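Local coordinates for glycoside hydrolase family 31 (PDB 5I0G), which probably hydrolyses the cyclic glucose tetrasaccharide cycloalternan, the sugar it is bound to here, at residues A[454-459]-A[505-510]; A[385-390]-A[463-468]. The protein carries 1 engineered substitution. One frame throughout, in Å; residues are numbered along the deposited sequence.

Contact 1: A[454-459]-A[505-510]; sequences YLVEDL and RSAGKY
Lys509, whose aliphatic chain lies against Val456, ends in an ammonium group drawn to two acids: NZ makes a salt bridge with Asp460 OD1 and a long, weak ion pair with Asp462 OD1. Its first torsion (chi1 -58°) brings Lys509 CG 3.8 Å from Val456 CG1, and a bend at the second then carries the rest of the chain past the valine in the opposite direction, with Lys509 CE 4.1 Å from Val456 CG1. Lysine suits the place because its methylenes pack on a hydrocarbon while its charge reaches the acids beyond. Glu457 also divides its labour. Its CG rests 3.9 Å from Ala507 CB, while its carboxylate pairs with Arg355 through OE1 and with Arg453 through OE2. Ser506 OG, bonded first to Leu503 O, also meets Arg453 NH2, so that Arg453, at the start of helix 453-457, links Glu457 to Ser506 at the end of helix 485-506. Both are outer helices of a (beta/alpha)8 barrel: helix 453-457 leads into strand 463-466, and helix 485-506 comes after that strand. The second helix closes in a Schellman motif: Lys509 N bonds Leu504 O, Gly508 N bonds Arg505 O weakly, and Gly508 takes the positive phi (81°) that glycine adopts readily. Ala507, the first residue to leave helical geometry, directs its methyl at the other helix, and its small size allows a CA separation of 6.1 Å between Ala507 and Glu457. Val456 meets it with CG1, set anti to the backbone N (chi1 -173°); the gap of 3.4 Å from Val456 CG1 to Ala507 CB is tighter than ordinary van der Waals contact.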
ATOM      1  N   TYR A 454     -25.154  -6.163   8.819  1.00 25.62           N
ATOM      2  CA  TYR A 454     -25.816  -7.490   8.875  1.00 25.68           C
ATOM      3  C   TYR A 454     -24.855  -8.676   8.610  1.00 25.60           C
ATOM      4  O   TYR A 454     -25.106  -9.773   9.081  1.00 25.79           O
ATOM      5  CB  TYR A 454     -27.012  -7.559   7.924  1.00 25.77           C
ATOM      6  CG  TYR A 454     -26.653  -8.010   6.524  1.00 25.49           C
ATOM      7  CD1 TYR A 454     -26.222  -7.099   5.561  1.00 25.08           C
ATOM      8  CD2 TYR A 454     -26.750  -9.357   6.166  1.00 25.64           C
ATOM      9  CE1 TYR A 454     -25.895  -7.524   4.280  1.00 25.28           C
ATOM     10  CE2 TYR A 454     -26.427  -9.785   4.890  1.00 25.52           C
ATOM     11  CZ  TYR A 454     -25.996  -8.876   3.956  1.00 25.16           C
ATOM     12  OH  TYR A 454     -25.665  -9.323   2.705  1.00 25.25           O
ATOM     13  N   LEU A 455     -23.773  -8.455   7.860  1.00 25.43           N
ATOM     14  CA  LEU A 455     -22.761  -9.506   7.640  1.00 25.33           C
ATOM     15  C   LEU A 455     -22.113  -9.910   8.969  1.00 25.64           C
ATOM     16  O   LEU A 455     -21.838 -11.099   9.204  1.00 25.77           O
ATOM     17  CB  LEU A 455     -21.682  -9.065   6.644  1.00 24.64           C
ATOM     18  CG  LEU A 455     -22.144  -8.673   5.237  1.00 24.82           C
ATOM     19  CD1 LEU A 455     -21.033  -7.957   4.484  1.00 24.64           C
ATOM     20  CD2 LEU A 455     -22.610  -9.875   4.433  1.00 24.94           C
ATOM     21  N   VAL A 456     -21.900  -8.937   9.847  1.00 25.29           N
ATOM     22  CA  VAL A 456     -21.310  -9.208  11.148  1.00 25.85           C
ATOM     23  C   VAL A 456     -22.361  -9.682  12.154  1.00 27.45           C
ATOM     24  O   VAL A 456     -22.150 -10.689  12.829  1.00 27.12           O
ATOM     25  CB  VAL A 456     -20.570  -7.981  11.733  1.00 25.67           C
ATOM     26  CG1 VAL A 456     -19.847  -8.385  13.009  1.00 26.00           C
ATOM     27  CG2 VAL A 456     -19.587  -7.408  10.712  1.00 24.89           C
ATOM     28  N   GLU A 457     -23.470  -8.945  12.280  1.00 29.02           N
ATOM     29  CA  GLU A 457     -24.448  -9.223  13.329  1.00 30.05           C
ATOM     30  C   GLU A 457     -25.342 -10.409  13.037  1.00 30.19           C
ATOM     31  O   GLU A 457     -25.683 -11.130  13.953  1.00 30.43           O
ATOM     32  CB  GLU A 457     -25.307  -7.998  13.625  1.00 31.89           C
ATOM     33  CG  GLU A 457     -24.505  -6.841  14.213  1.00 32.91           C
ATOM     34  CD  GLU A 457     -25.373  -5.705  14.735  1.00 34.35           C
ATOM     35  OE1 GLU A 457     -26.609  -5.737  14.472  1.00 36.12           O
ATOM     36  OE2 GLU A 457     -24.811  -4.780  15.391  1.00 34.00           O
ATOM     37  N   ASP A 458     -25.729 -10.617  11.784  1.00 29.92           N
ATOM     38  CA  ASP A 458     -26.669 -11.686  11.444  1.00 30.44           C
ATOM     39  C   ASP A 458     -25.981 -12.934  10.860  1.00 30.40           C
ATOM     40  O   ASP A 458     -26.377 -14.046  11.192  1.00 31.50           O
ATOM     41  CB  ASP A 458     -27.775 -11.161  10.513  1.00 30.75           C
ATOM     42  CG  ASP A 458     -28.623 -10.049  11.157  1.00 31.28           C
ATOM     43  OD1 ASP A 458     -28.636  -9.927  12.396  1.00 32.39           O
ATOM     44  OD2 ASP A 458     -29.279  -9.278  10.428  1.00 30.86           O
ATOM     45  N   LEU A 459     -24.974 -12.757  10.008  1.00 29.59           N
ATOM     46  CA  LEU A 459     -24.222 -13.875   9.422  1.00 29.94           C
ATOM     47  C   LEU A 459     -22.990 -14.284  10.221  1.00 29.53           C
ATOM     48  O   LEU A 459     -22.465 -15.391  10.027  1.00 29.17           O
ATOM     49  CB  LEU A 459     -23.804 -13.573   7.976  1.00 30.05           C
ATOM     50  CG  LEU A 459     -24.929 -13.270   6.988  1.00 31.16           C
ATOM     51  CD1 LEU A 459     -24.418 -13.289   5.561  1.00 31.45           C
ATOM     52  CD2 LEU A 459     -26.079 -14.240   7.126  1.00 31.98           C
ATOM     53  N   ARG A 505     -16.010  -3.758  16.018  1.00 27.14           N
ATOM     54  CA  ARG A 505     -16.035  -3.477  17.446  1.00 29.07           C
ATOM     55  C   ARG A 505     -17.445  -3.159  17.994  1.00 28.27           C
ATOM     56  O   ARG A 505     -17.795  -3.596  19.089  1.00 28.23           O
ATOM     57  CB  ARG A 505     -15.034  -2.363  17.800  1.00 30.81           C
ATOM     58  CG  ARG A 505     -14.427  -2.578  19.166  1.00 33.61           C
ATOM     59  CD  ARG A 505     -13.450  -1.488  19.570  1.00 35.37           C
ATOM     60  NE  ARG A 505     -12.345  -1.378  18.626  1.00 36.45           N
ATOM     61  CZ  ARG A 505     -12.197  -0.414  17.719  1.00 39.52           C
ATOM     62  NH1 ARG A 505     -13.083   0.575  17.575  1.00 40.45           N
ATOM     63  NH2 ARG A 505     -11.135  -0.440  16.921  1.00 41.95           N
ATOM     64  N   SER A 506     -18.252  -2.427  17.238  1.00 27.31           N
ATOM     65  CA  SER A 506     -19.617  -2.128  17.679  1.00 27.67           C
ATOM     66  C   SER A 506     -20.542  -3.360  17.592  1.00 28.40           C
ATOM     67  O   SER A 506     -21.605  -3.350  18.182  1.00 29.20           O
ATOM     68  CB  SER A 506     -20.203  -0.953  16.890  1.00 27.28           C
ATOM     69  OG  SER A 506     -20.430  -1.318  15.550  1.00 26.65           O
ATOM     70  N   ALA A 507     -20.137  -4.405  16.866  1.00 29.10           N
ATOM     71  CA  ALA A 507     -20.881  -5.674  16.798  1.00 29.88           C
ATOM     72  C   ALA A 507     -20.380  -6.780  17.754  1.00 30.84           C
ATOM     73  O   ALA A 507     -20.754  -7.944  17.596  1.00 31.76           O
ATOM     74  CB  ALA A 507     -20.876  -6.184  15.366  1.00 29.50           C
ATOM     75  N   GLY A 508     -19.551  -6.428  18.740  1.00 30.81           N
ATOM     76  CA  GLY A 508     -19.029  -7.403  19.694  1.00 31.41           C
ATOM     77  C   GLY A 508     -17.838  -8.232  19.202  1.00 31.90           C
ATOM     78  O   GLY A 508     -17.561  -9.300  19.741  1.00 32.04           O
ATOM     79  N   LYS A 509     -17.114  -7.734  18.202  1.00 31.58           N
ATOM     80  CA  LYS A 509     -15.967  -8.447  17.632  1.00 30.99           C
ATOM     81  C   LYS A 509     -14.687  -7.647  17.838  1.00 28.94           C
ATOM     82  O   LYS A 509     -14.735  -6.481  18.199  1.00 28.48           O
ATOM     83  CB  LYS A 509     -16.168  -8.652  16.131  1.00 31.71           C
ATOM     84  CG  LYS A 509     -17.429  -9.408  15.755  1.00 33.95           C
ATOM     85  CD  LYS A 509     -17.195 -10.904  15.568  1.00 35.03           C
ATOM     86  CE  LYS A 509     -18.489 -11.571  15.127  1.00 36.40           C
ATOM     87  NZ  LYS A 509     -18.290 -13.010  14.828  1.00 37.31           N
ATOM     88  N   TYR A 510     -13.556  -8.304  17.612  1.00 27.30           N
ATOM     89  CA  TYR A 510     -12.249  -7.647  17.473  1.00 26.48           C
ATOM     90  C   TYR A 510     -12.097  -6.959  16.103  1.00 25.42           C
ATOM     91  O   TYR A 510     -12.625  -7.448  15.107  1.00 25.28           O
ATOM     92  CB  TYR A 510     -11.125  -8.675  17.643  1.00 26.36           C
ATOM     93  CG  TYR A 510     -10.759  -8.965  19.080  1.00 27.13           C
ATOM     94  CD1 TYR A 510     -11.472  -9.897  19.839  1.00 27.03           C
ATOM     95  CD2 TYR A 510      -9.675  -8.315  19.678  1.00 27.39           C
ATOM     96  CE1 TYR A 510     -11.117 -10.163  21.151  1.00 27.83           C
ATOM     97  CE2 TYR A 510      -9.305  -8.590  20.984  1.00 28.28           C
ATOM     98  CZ  TYR A 510     -10.021  -9.508  21.711  1.00 28.28           C
ATOM     99  OH  TYR A 510      -9.630  -9.735  22.999  1.00 29.13           O
TER

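Contact 2: A[385-390]-A[463-468]; sequences ILWQIP and GFKTDG. With GLC (alpha-D-glucopyranose), chain B.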
ATOM      1  N   ILE A 385     -13.411 -14.284   6.751  1.00 22.41           N
ATOM      2  CA  ILE A 385     -13.119 -12.889   6.381  1.00 22.20           C
ATOM      3  C   ILE A 385     -13.645 -12.623   4.961  1.00 21.89           C
ATOM      4  O   ILE A 385     -13.379 -13.393   4.042  1.00 21.40           O
ATOM      5  CB  ILE A 385     -11.581 -12.622   6.387  1.00 22.05           C
ATOM      6  CG1 ILE A 385     -10.940 -12.988   7.735  1.00 22.79           C
ATOM      7  CG2 ILE A 385     -11.258 -11.187   5.978  1.00 21.90           C
ATOM      8  CD1 ILE A 385     -11.215 -12.029   8.867  1.00 23.09           C
ATOM      9  N   LEU A 386     -14.351 -11.510   4.776  1.00 22.11           N
ATOM     10  CA  LEU A 386     -14.876 -11.149   3.472  1.00 21.99           C
ATOM     11  C   LEU A 386     -14.175  -9.924   2.916  1.00 21.77           C
ATOM     12  O   LEU A 386     -13.866  -8.967   3.628  1.00 20.95           O
ATOM     13  CB  LEU A 386     -16.385 -10.908   3.537  1.00 22.65           C
ATOM     14  CG  LEU A 386     -17.282 -12.057   4.035  1.00 22.85           C
ATOM     15  CD1 LEU A 386     -18.737 -11.619   4.001  1.00 23.21           C
ATOM     16  CD2 LEU A 386     -17.094 -13.323   3.219  1.00 22.86           C
ATOM     17  N   TRP A 387     -13.966  -9.961   1.608  1.00 21.96           N
ATOM     18  CA  TRP A 387     -13.298  -8.905   0.868  1.00 21.79           C
ATOM     19  C   TRP A 387     -14.186  -7.691   0.660  1.00 21.45           C
ATOM     20  O   TRP A 387     -15.416  -7.797   0.566  1.00 21.32           O
ATOM     21  CB  TRP A 387     -12.875  -9.481  -0.472  1.00 22.38           C
ATOM     22  CG  TRP A 387     -11.974  -8.674  -1.324  1.00 22.69           C
ATOM     23  CD1 TRP A 387     -10.629  -8.740  -1.353  1.00 22.60           C
ATOM     24  CD2 TRP A 387     -12.360  -7.761  -2.356  1.00 23.08           C
ATOM     25  NE1 TRP A 387     -10.136  -7.894  -2.313  1.00 23.15           N
ATOM     26  CE2 TRP A 387     -11.182  -7.279  -2.943  1.00 23.03           C
ATOM     27  CE3 TRP A 387     -13.590  -7.284  -2.815  1.00 23.65           C
ATOM     28  CZ2 TRP A 387     -11.181  -6.352  -3.978  1.00 23.65           C
ATOM     29  CZ3 TRP A 387     -13.600  -6.361  -3.849  1.00 24.51           C
ATOM     30  CH2 TRP A 387     -12.394  -5.896  -4.418  1.00 24.35           C
ATOM     31  N   GLN A 388     -13.543  -6.534   0.603  1.00 20.79           N
ATOM     32  CA  GLN A 388     -14.216  -5.240   0.446  1.00 21.04           C
ATOM     33  C   GLN A 388     -13.319  -4.286  -0.323  1.00 21.20           C
ATOM     34  O   GLN A 388     -12.077  -4.463  -0.369  1.00 20.12           O
ATOM     35  CB  GLN A 388     -14.518  -4.581   1.805  1.00 21.05           C
ATOM     36  CG  GLN A 388     -15.593  -5.247   2.634  1.00 21.49           C
ATOM     37  CD  GLN A 388     -16.993  -4.990   2.115  1.00 21.94           C
ATOM     38  OE1 GLN A 388     -17.607  -3.978   2.435  1.00 22.54           O
ATOM     39  NE2 GLN A 388     -17.507  -5.911   1.326  1.00 22.71           N
ATOM     40  N   ILE A 389     -13.961  -3.252  -0.868  1.00 21.46           N
ATOM     41  CA  ILE A 389     -13.289  -2.172  -1.593  1.00 21.70           C
ATOM     42  C   ILE A 389     -13.999  -0.865  -1.174  1.00 21.75           C
ATOM     43  O   ILE A 389     -15.240  -0.877  -1.001  1.00 21.81           O
ATOM     44  CB  ILE A 389     -13.372  -2.446  -3.123  1.00 22.21           C
ATOM     45  CG1 ILE A 389     -12.554  -1.455  -3.951  1.00 23.26           C
ATOM     46  CG2 ILE A 389     -14.802  -2.397  -3.639  1.00 22.62           C
ATOM     47  CD1 ILE A 389     -11.134  -1.885  -4.171  1.00 23.67           C
ATOM     48  N   PRO A 390     -13.255   0.267  -1.019  1.00 21.12           N
ATOM     49  CA  PRO A 390     -13.939   1.524  -0.656  1.00 21.56           C
ATOM     50  C   PRO A 390     -14.308   2.335  -1.909  1.00 22.19           C
ATOM     51  O   PRO A 390     -13.835   3.443  -2.087  1.00 22.02           O
ATOM     52  CB  PRO A 390     -12.876   2.250   0.190  1.00 21.18           C
ATOM     53  CG  PRO A 390     -11.587   1.841  -0.448  1.00 21.10           C
ATOM     54  CD  PRO A 390     -11.804   0.497  -1.129  1.00 20.98           C
ATOM     55  N   GLY A 463     -14.305 -10.649  10.249  1.00 22.25           N
ATOM     56  CA  GLY A 463     -13.407  -9.577   9.807  1.00 21.74           C
ATOM     57  C   GLY A 463     -13.525  -9.349   8.325  1.00 21.10           C
ATOM     58  O   GLY A 463     -14.289 -10.032   7.646  1.00 20.61           O
ATOM     59  N   PHE A 464     -12.757  -8.393   7.826  1.00 21.09           N
ATOM     60  CA  PHE A 464     -12.881  -7.919   6.451  1.00 21.10           C
ATOM     61  C   PHE A 464     -11.488  -7.744   5.860  1.00 21.45           C
ATOM     62  O   PHE A 464     -10.596  -7.246   6.543  1.00 20.78           O
ATOM     63  CB  PHE A 464     -13.571  -6.562   6.419  1.00 21.62           C
ATOM     64  CG  PHE A 464     -15.039  -6.591   6.764  1.00 21.98           C
ATOM     65  CD1 PHE A 464     -15.979  -6.966   5.819  1.00 22.57           C
ATOM     66  CD2 PHE A 464     -15.482  -6.205   8.022  1.00 22.42           C
ATOM     67  CE1 PHE A 464     -17.343  -6.967   6.123  1.00 23.15           C
ATOM     68  CE2 PHE A 464     -16.835  -6.227   8.345  1.00 23.08           C
ATOM     69  CZ  PHE A 464     -17.773  -6.593   7.386  1.00 23.17           C
ATOM     70  N   LYS A 465     -11.317  -8.131   4.593  1.00 21.84           N
ATOM     71  CA  LYS A 465     -10.108  -7.837   3.853  1.00 22.33           C
ATOM     72  C   LYS A 465     -10.426  -6.544   3.154  1.00 22.48           C
ATOM     73  O   LYS A 465     -11.125  -6.522   2.135  1.00 22.39           O
ATOM     74  CB  LYS A 465      -9.701  -8.951   2.870  1.00 22.92           C
ATOM     75  CG  LYS A 465      -8.449  -8.627   2.049  1.00 23.40           C
ATOM     76  CD  LYS A 465      -7.864  -9.842   1.334  1.00 24.04           C
ATOM     77  CE  LYS A 465      -6.721  -9.436   0.414  1.00 24.42           C
ATOM     78  NZ  LYS A 465      -6.250 -10.516  -0.498  1.00 25.21           N
ATOM     79  N   THR A 466      -9.951  -5.466   3.771  1.00 22.33           N
ATOM     80  CA  THR A 466     -10.249  -4.110   3.363  1.00 22.85           C
ATOM     81  C   THR A 466      -9.227  -3.712   2.315  1.00 23.02           C
ATOM     82  O   THR A 466      -8.239  -3.062   2.621  1.00 24.00           O
ATOM     83  CB  THR A 466     -10.206  -3.149   4.573  1.00 22.70           C
ATOM     84  OG1 THR A 466      -9.168  -3.560   5.479  1.00 21.99           O
ATOM     85  CG2 THR A 466     -11.540  -3.168   5.286  1.00 22.72           C
ATOM     86  N   ASP A 467      -9.491  -4.125   1.084  1.00 23.52           N
ATOM     87  CA  ASP A 467      -8.556  -3.999  -0.039  1.00 24.32           C
ATOM     88  C   ASP A 467      -8.633  -2.600  -0.623  1.00 24.00           C
ATOM     89  O   ASP A 467      -9.572  -1.862  -0.330  1.00 24.36           O
ATOM     90  CB  ASP A 467      -8.910  -5.032  -1.128  1.00 24.86           C
ATOM     91  CG  ASP A 467      -7.708  -5.472  -1.947  1.00 25.75           C
ATOM     92  OD1 ASP A 467      -6.732  -4.684  -2.123  1.00 25.23           O
ATOM     93  OD2 ASP A 467      -7.745  -6.630  -2.410  1.00 27.58           O
ATOM     94  N   GLY A 468      -7.666  -2.246  -1.469  1.00 23.70           N
ATOM     95  CA  GLY A 468      -7.659  -0.939  -2.133  1.00 23.95           C
ATOM     96  C   GLY A 468      -7.361   0.217  -1.181  1.00 23.92           C
ATOM     97  O   GLY A 468      -6.500   0.084  -0.318  1.00 24.46           O
TER
HETATM   98  C1  GLC B   2      -6.378  -6.938  -5.792  1.00 27.93           C
HETATM   99  C2  GLC B   2      -5.568  -7.529  -4.635  1.00 27.73           C
HETATM  100  C3  GLC B   2      -5.671  -9.047  -4.631  1.00 27.60           C
HETATM  101  C4  GLC B   2      -7.112  -9.536  -4.715  1.00 28.25           C
HETATM  102  C5  GLC B   2      -7.834  -8.850  -5.863  1.00 29.28           C
HETATM  103  C6  GLC B   2      -9.311  -9.192  -5.872  1.00 29.67           C
HETATM  104  O2  GLC B   2      -4.179  -7.160  -4.726  1.00 28.20           O
HETATM  105  O3  GLC B   2      -5.076  -9.603  -3.454  1.00 27.62           O
HETATM  106  O4  GLC B   2      -7.105 -10.944  -4.952  1.00 27.42           O
HETATM  107  O5  GLC B   2      -7.714  -7.426  -5.763  1.00 28.78           O
HETATM  108  O6  GLC B   2      -9.792  -8.834  -7.162  1.00 30.04           O
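Leu386 and Gln388 alternate with Gly463, Lys465 and Asp467 in a parallel backbone ladder. Leu386 N donates to Gly463 O and its carbonyl receives Lys465 N; Gln388 N then donates to Lys465 O, and Gln388 O takes Asp467 N at 3.0 Å, just past the strand. Among side chains, the Trp387 indole NE1 gives a 2.7 Å hydrogen bond to Asp467 OD2, on the anti lone pair, with ring and carboxylate planes 72° apart. This helps fix the Asp467 carboxylate, whose OD2 stands 3.2 Å from C2 of the bound glucose. Its other oxygen, OD1, accepts Gly468 N and pairs with Arg516. Lys465, fully extended, reaches the same sugar, but NZ makes only a weak bond of 3.3 Å to glucose O3; its stronger partner is Glu330. Apolar contacts lie apart from these bonds: on the outer face Gln388 CG lies 3.6 Å from Phe464 CD1, the two side chains running alongside each other, and early in the strands Ile385 CD1 presses to 3.4 Å from Gly463 CA, where a beta carbon would collide. The residues Ile385, Trp387 and Lys465 share the face turned into the barrel. Strand 326-329 bonds to the far edge of 385-388, strand 513-515 flanks 463-466, and helix 485-506 packs on the outer face, its Tyr500 bonding Gln388 OE1 and meeting the Phe464 ring edge-to-face.

In the fold
The contacts occupy successive layers of one barrel, their centres about 15 Å apart. Contact 2 joins the third and fourth strands, and contact 1 joins the helices before and after the fourth, so their segments alternate along the chain. Phe464 is the main joint between them: its CE2 lies 3.8 Å from Val456 CG2, and its CE1 is 4.2 Å from Leu455 CD1. Leu455 CD2 also lies 4.3 Å from Leu386 CD1, and this packing places contact 1 in the outer shell behind the sugar-binding strands. Contact 1 sits where the helices run out, toward the N-terminal ends of the strands, whereas contact 2 reaches the C-terminal ends, contributing Trp387, Lys465 and Asp467 to the glycan pocket.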